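Local coordinates for protein split-Soret cytochrome c (Desulfovibrio desulfuricans, PDB 1H21) that carries two heme c groups and an iron-sulfur cluster, probably [2Fe-2S], in each subunit of a homodimer and may take part in sulfate reduction, at residues P122-V133 with Q166-D177. Numbering follows the deposited sequence.
Sequences PIFNPGDAAQGV and QRSERCGRLTAD. Unlike the reference sequence in segment 166-177: Cys171 (reference Ala).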
loop_
_atom_site.group_PDB
_atom_site.type_symbol
_atom_site.label_atom_id
_atom_site.label_comp_id
_atom_site.label_asym_id
_atom_site.label_seq_id
_atom_site.Cartn_x
_atom_site.Cartn_y
_atom_site.Cartn_z
ATOM N N PRO A 122 10.222 15.640 -8.931
ATOM C CA PRO A 122 9.066 16.487 -8.629
ATOM C C PRO A 122 8.945 17.669 -9.594
ATOM O O PRO A 122 9.879 18.010 -10.322
ATOM C CB PRO A 122 9.390 16.986 -7.231
ATOM C CG PRO A 122 10.868 17.175 -7.314
ATOM C CD PRO A 122 11.290 15.866 -7.940
ATOM N N ILE A 123 7.776 18.278 -9.579
ATOM C CA ILE A 123 7.469 19.434 -10.399
ATOM C C ILE A 123 7.204 20.589 -9.420
ATOM O O ILE A 123 7.702 21.704 -9.602
ATOM C CB ILE A 123 6.223 19.141 -11.266
ATOM C CG1 ILE A 123 6.585 18.116 -12.345
ATOM C CG2 ILE A 123 5.661 20.409 -11.862
ATOM C CD1 ILE A 123 5.392 17.627 -13.195
ATOM N N PHE A 124 6.479 20.287 -8.345
ATOM C CA PHE A 124 6.126 21.258 -7.308
ATOM C C PHE A 124 7.357 21.847 -6.636
ATOM O O PHE A 124 8.367 21.157 -6.426
ATOM C CB PHE A 124 5.224 20.593 -6.246
ATOM C CG PHE A 124 4.841 21.497 -5.088
ATOM C CD1 PHE A 124 3.689 22.269 -5.137
ATOM C CD2 PHE A 124 5.608 21.524 -3.923
ATOM C CE1 PHE A 124 3.304 23.054 -4.036
ATOM C CE2 PHE A 124 5.236 22.300 -2.820
ATOM C CZ PHE A 124 4.084 23.067 -2.873
ATOM N N ASN A 125 7.259 23.125 -6.292
ATOM C CA ASN A 125 8.337 23.851 -5.616
ATOM C C ASN A 125 7.641 24.752 -4.581
ATOM O O ASN A 125 6.782 25.564 -4.939
ATOM C CB ASN A 125 9.111 24.698 -6.635
ATOM C CG ASN A 125 10.456 25.160 -6.107
ATOM O OD1 ASN A 125 10.612 25.463 -4.909
ATOM N ND2 ASN A 125 11.450 25.189 -6.993
ATOM N N PRO A 126 7.987 24.611 -3.287
ATOM C CA PRO A 126 7.338 25.432 -2.249
ATOM C C PRO A 126 7.932 26.828 -2.133
ATOM O O PRO A 126 7.402 27.695 -1.402
ATOM C CB PRO A 126 7.604 24.630 -0.977
ATOM C CG PRO A 126 9.042 24.163 -1.224
ATOM C CD PRO A 126 9.031 23.741 -2.704
ATOM N N GLY A 127 9.020 27.055 -2.876
ATOM C CA GLY A 127 9.701 28.325 -2.819
ATOM C C GLY A 127 10.407 28.370 -1.479
ATOM O O GLY A 127 11.141 27.444 -1.128
ATOM N N ASP A 128 10.138 29.407 -0.696
ATOM C CA ASP A 128 10.753 29.527 0.613
ATOM C C ASP A 128 9.904 28.933 1.732
ATOM O O ASP A 128 10.272 29.001 2.909
ATOM C CB ASP A 128 11.102 30.987 0.884
ATOM C CG ASP A 128 12.136 31.525 -0.102
ATOM O OD1 ASP A 128 13.313 31.125 -0.003
ATOM O OD2 ASP A 128 11.764 32.320 -0.994
ATOM N N ALA A 129 8.762 28.356 1.367
ATOM C CA ALA A 129 7.899 27.708 2.356
ATOM C C ALA A 129 8.532 26.335 2.593
ATOM O O ALA A 129 7.972 25.490 3.310
ATOM C CB ALA A 129 6.470 27.564 1.815
ATOM N N ALA A 130 9.689 26.118 1.954
ATOM C CA ALA A 130 10.433 24.870 2.048
ATOM C C ALA A 130 10.767 24.583 3.492
ATOM O O ALA A 130 11.400 25.403 4.164
ATOM C CB ALA A 130 11.702 24.958 1.232
ATOM N N GLN A 131 10.334 23.423 3.979
ATOM C CA GLN A 131 10.611 23.048 5.358
ATOM C C GLN A 131 11.818 22.136 5.514
ATOM O O GLN A 131 12.268 21.908 6.643
ATOM C CB GLN A 131 9.378 22.432 6.007
ATOM C CG GLN A 131 8.190 23.382 6.058
ATOM C CD GLN A 131 7.069 22.834 6.897
ATOM O OE1 GLN A 131 5.905 22.825 6.457
ATOM N NE2 GLN A 131 7.405 22.363 8.126
ATOM N N GLY A 132 12.309 21.584 4.402
ATOM C CA GLY A 132 13.476 20.714 4.444
ATOM C C GLY A 132 14.697 21.456 3.951
ATOM O O GLY A 132 15.558 21.822 4.749
ATOM N N VAL A 133 14.811 21.595 2.634
ATOM C CA VAL A 133 15.901 22.336 2.007
ATOM C C VAL A 133 15.302 23.220 0.905
ATOM O O VAL A 133 14.457 22.772 0.110
ATOM C CB VAL A 133 16.987 21.419 1.403
ATOM C CG1 VAL A 133 17.526 20.478 2.439
ATOM C CG2 VAL A 133 16.464 20.678 0.163
ATOM N N GLN A 166 17.585 16.437 1.501
ATOM C CA GLN A 166 17.123 16.550 0.136
ATOM C C GLN A 166 16.094 15.518 -0.231
ATOM O O GLN A 166 15.092 15.848 -0.839
ATOM C CB GLN A 166 18.296 16.427 -0.834
ATOM C CG GLN A 166 19.132 17.667 -1.029
ATOM C CD GLN A 166 20.535 17.293 -1.338
ATOM O OE1 GLN A 166 21.254 16.803 -0.458
ATOM N NE2 GLN A 166 20.932 17.432 -2.597
ATOM N N ARG A 167 16.331 14.263 0.123
ATOM C CA ARG A 167 15.368 13.253 -0.269
ATOM C C ARG A 167 14.071 13.354 0.525
ATOM O O ARG A 167 13.001 12.982 0.027
ATOM C CB ARG A 167 15.981 11.840 -0.328
ATOM C CG ARG A 167 15.903 11.030 0.916
ATOM C CD ARG A 167 14.653 10.157 0.986
ATOM N NE ARG A 167 14.191 10.140 2.372
ATOM C CZ ARG A 167 12.918 10.188 2.749
ATOM N NH1 ARG A 167 11.944 10.224 1.839
ATOM N NH2 ARG A 167 12.628 10.348 4.029
ATOM N N SER A 168 14.144 13.884 1.742
ATOM C CA SER A 168 12.933 14.064 2.519
ATOM C C SER A 168 12.214 15.306 1.955
ATOM O O SER A 168 10.996 15.413 2.034
ATOM C CB SER A 168 13.241 14.223 4.003
ATOM O OG SER A 168 13.782 15.493 4.291
ATOM N N GLU A 169 12.978 16.239 1.385
ATOM C CA GLU A 169 12.397 17.425 0.765
ATOM C C GLU A 169 11.729 16.913 -0.506
ATOM O O GLU A 169 10.587 17.250 -0.802
ATOM C CB GLU A 169 13.486 18.444 0.414
ATOM C CG GLU A 169 12.987 19.705 -0.308
ATOM C CD GLU A 169 12.042 20.571 0.526
ATOM O OE1 GLU A 169 12.285 20.763 1.731
ATOM O OE2 GLU A 169 11.062 21.096 -0.047
ATOM N N ARG A 170 12.432 16.051 -1.230
ATOM C CA ARG A 170 11.916 15.459 -2.461
ATOM C C ARG A 170 10.595 14.728 -2.231
ATOM O O ARG A 170 9.633 14.955 -2.968
ATOM C CB ARG A 170 12.919 14.466 -3.056
ATOM C CG ARG A 170 12.393 13.698 -4.273
ATOM C CD ARG A 170 13.076 12.354 -4.377
ATOM N NE ARG A 170 12.617 11.526 -5.492
ATOM C CZ ARG A 170 11.949 10.383 -5.337
ATOM N NH1 ARG A 170 11.647 9.939 -4.113
ATOM N NH2 ARG A 170 11.622 9.657 -6.402
ATOM N N CYS A 171 10.545 13.844 -1.235
ATOM C CA CYS A 171 9.312 13.105 -0.993
ATOM C C CYS A 171 8.180 14.045 -0.602
ATOM O O CYS A 171 7.032 13.844 -1.015
ATOM C CB CYS A 171 9.508 11.915 -0.022
ATOM S SG CYS A 171 10.298 10.406 -0.818
ATOM N N GLY A 172 8.539 15.152 0.041
ATOM C CA GLY A 172 7.550 16.140 0.448
ATOM C C GLY A 172 6.919 16.811 -0.759
ATOM O O GLY A 172 5.708 17.055 -0.781
ATOM N N ARG A 173 7.731 17.098 -1.774
ATOM C CA ARG A 173 7.243 17.732 -2.988
ATOM C C ARG A 173 6.455 16.740 -3.822
ATOM O O ARG A 173 5.445 17.104 -4.425
ATOM C CB ARG A 173 8.405 18.313 -3.796
ATOM C CG ARG A 173 9.223 19.339 -2.997
ATOM C CD ARG A 173 10.395 19.946 -3.779
ATOM N NE ARG A 173 11.250 20.766 -2.908
ATOM C CZ ARG A 173 12.099 21.707 -3.327
ATOM N NH1 ARG A 173 12.227 21.967 -4.627
ATOM N NH2 ARG A 173 12.842 22.367 -2.436
ATOM N N LEU A 174 6.894 15.483 -3.835
ATOM C CA LEU A 174 6.198 14.450 -4.590
ATOM C C LEU A 174 4.796 14.297 -4.036
ATOM O O LEU A 174 3.843 14.084 -4.788
ATOM C CB LEU A 174 6.926 13.116 -4.509
ATOM C CG LEU A 174 8.255 12.977 -5.257
ATOM C CD1 LEU A 174 8.744 11.539 -5.101
ATOM C CD2 LEU A 174 8.084 13.321 -6.722
ATOM N N THR A 175 4.663 14.430 -2.723
ATOM C CA THR A 175 3.344 14.343 -2.099
ATOM C C THR A 175 2.392 15.371 -2.750
ATOM O O THR A 175 1.240 15.062 -3.064
ATOM C CB THR A 175 3.427 14.590 -0.582
ATOM O OG1 THR A 175 4.229 13.569 0.018
ATOM C CG2 THR A 175 2.070 14.532 0.030
ATOM N N ALA A 176 2.936 16.557 -3.028
ATOM C CA ALA A 176 2.214 17.671 -3.638
ATOM C C ALA A 176 1.851 17.379 -5.070
ATOM O O ALA A 176 0.705 17.555 -5.457
ATOM C CB ALA A 176 3.046 18.906 -3.568
ATOM N N ASP A 177 2.813 16.905 -5.849
ATOM C CA ASP A 177 2.549 16.566 -7.240
ATOM C C ASP A 177 1.452 15.509 -7.358
ATOM O O ASP A 177 0.635 15.554 -8.280
ATOM C CB ASP A 177 3.805 16.006 -7.913
ATOM C CG ASP A 177 4.926 17.023 -8.045
ATOM O OD1 ASP A 177 4.672 18.206 -8.370
ATOM O OD2 ASP A 177 6.095 16.626 -7.870
HETATM O O HOH W 1 11.028 21.075 -6.852
#
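Glu169 meets Val133 twice over, through its aliphatic stem and its carboxylate. Glu169 CG lies 3.6 Å from Val133 CG2, and a bend at chi2 (64°) turns the carboxylate to the loop backbone. There Glu169 OE1 takes Val133 N at 2.8 Å, from above the carboxylate plane, and more weakly Gly132 N. The other oxygen, Glu169 OE2, uses its anti lone pair for Arg173 NE (2.9 Å), a salt bridge one turn along the helix, and is also hydrogen-bonded to Tyr34 OH of helix 26-38. Extended from CG to NE, Arg173 carries its guanidinium under the Pro126 ring; Pro126 CD sits 3.7 Å above the centre of the Arg173 guanidinium. At the guanidinium edge NH2 makes a weak bond to Val133 O, while NH1 reaches Phe124 O through a water. Leu174 CD2 packs on Pro122 CB, and Ala176 CB lies over the Phe124 ring in a CH-pi contact, 3.7 Å from its centroid. The Asp177 carboxylate receives two consecutive amides, Phe124 N on the syn lone pair of OD1 (2.8 Å) and Ile123 N on the syn side of OD2 but 27° out of the carboxylate plane (2.9 Å). Side-chain carboxylates thus hold an irregular loop along helix 165-192, whose other side carries Cys171, an inferred ligand of the iron-sulfur cluster.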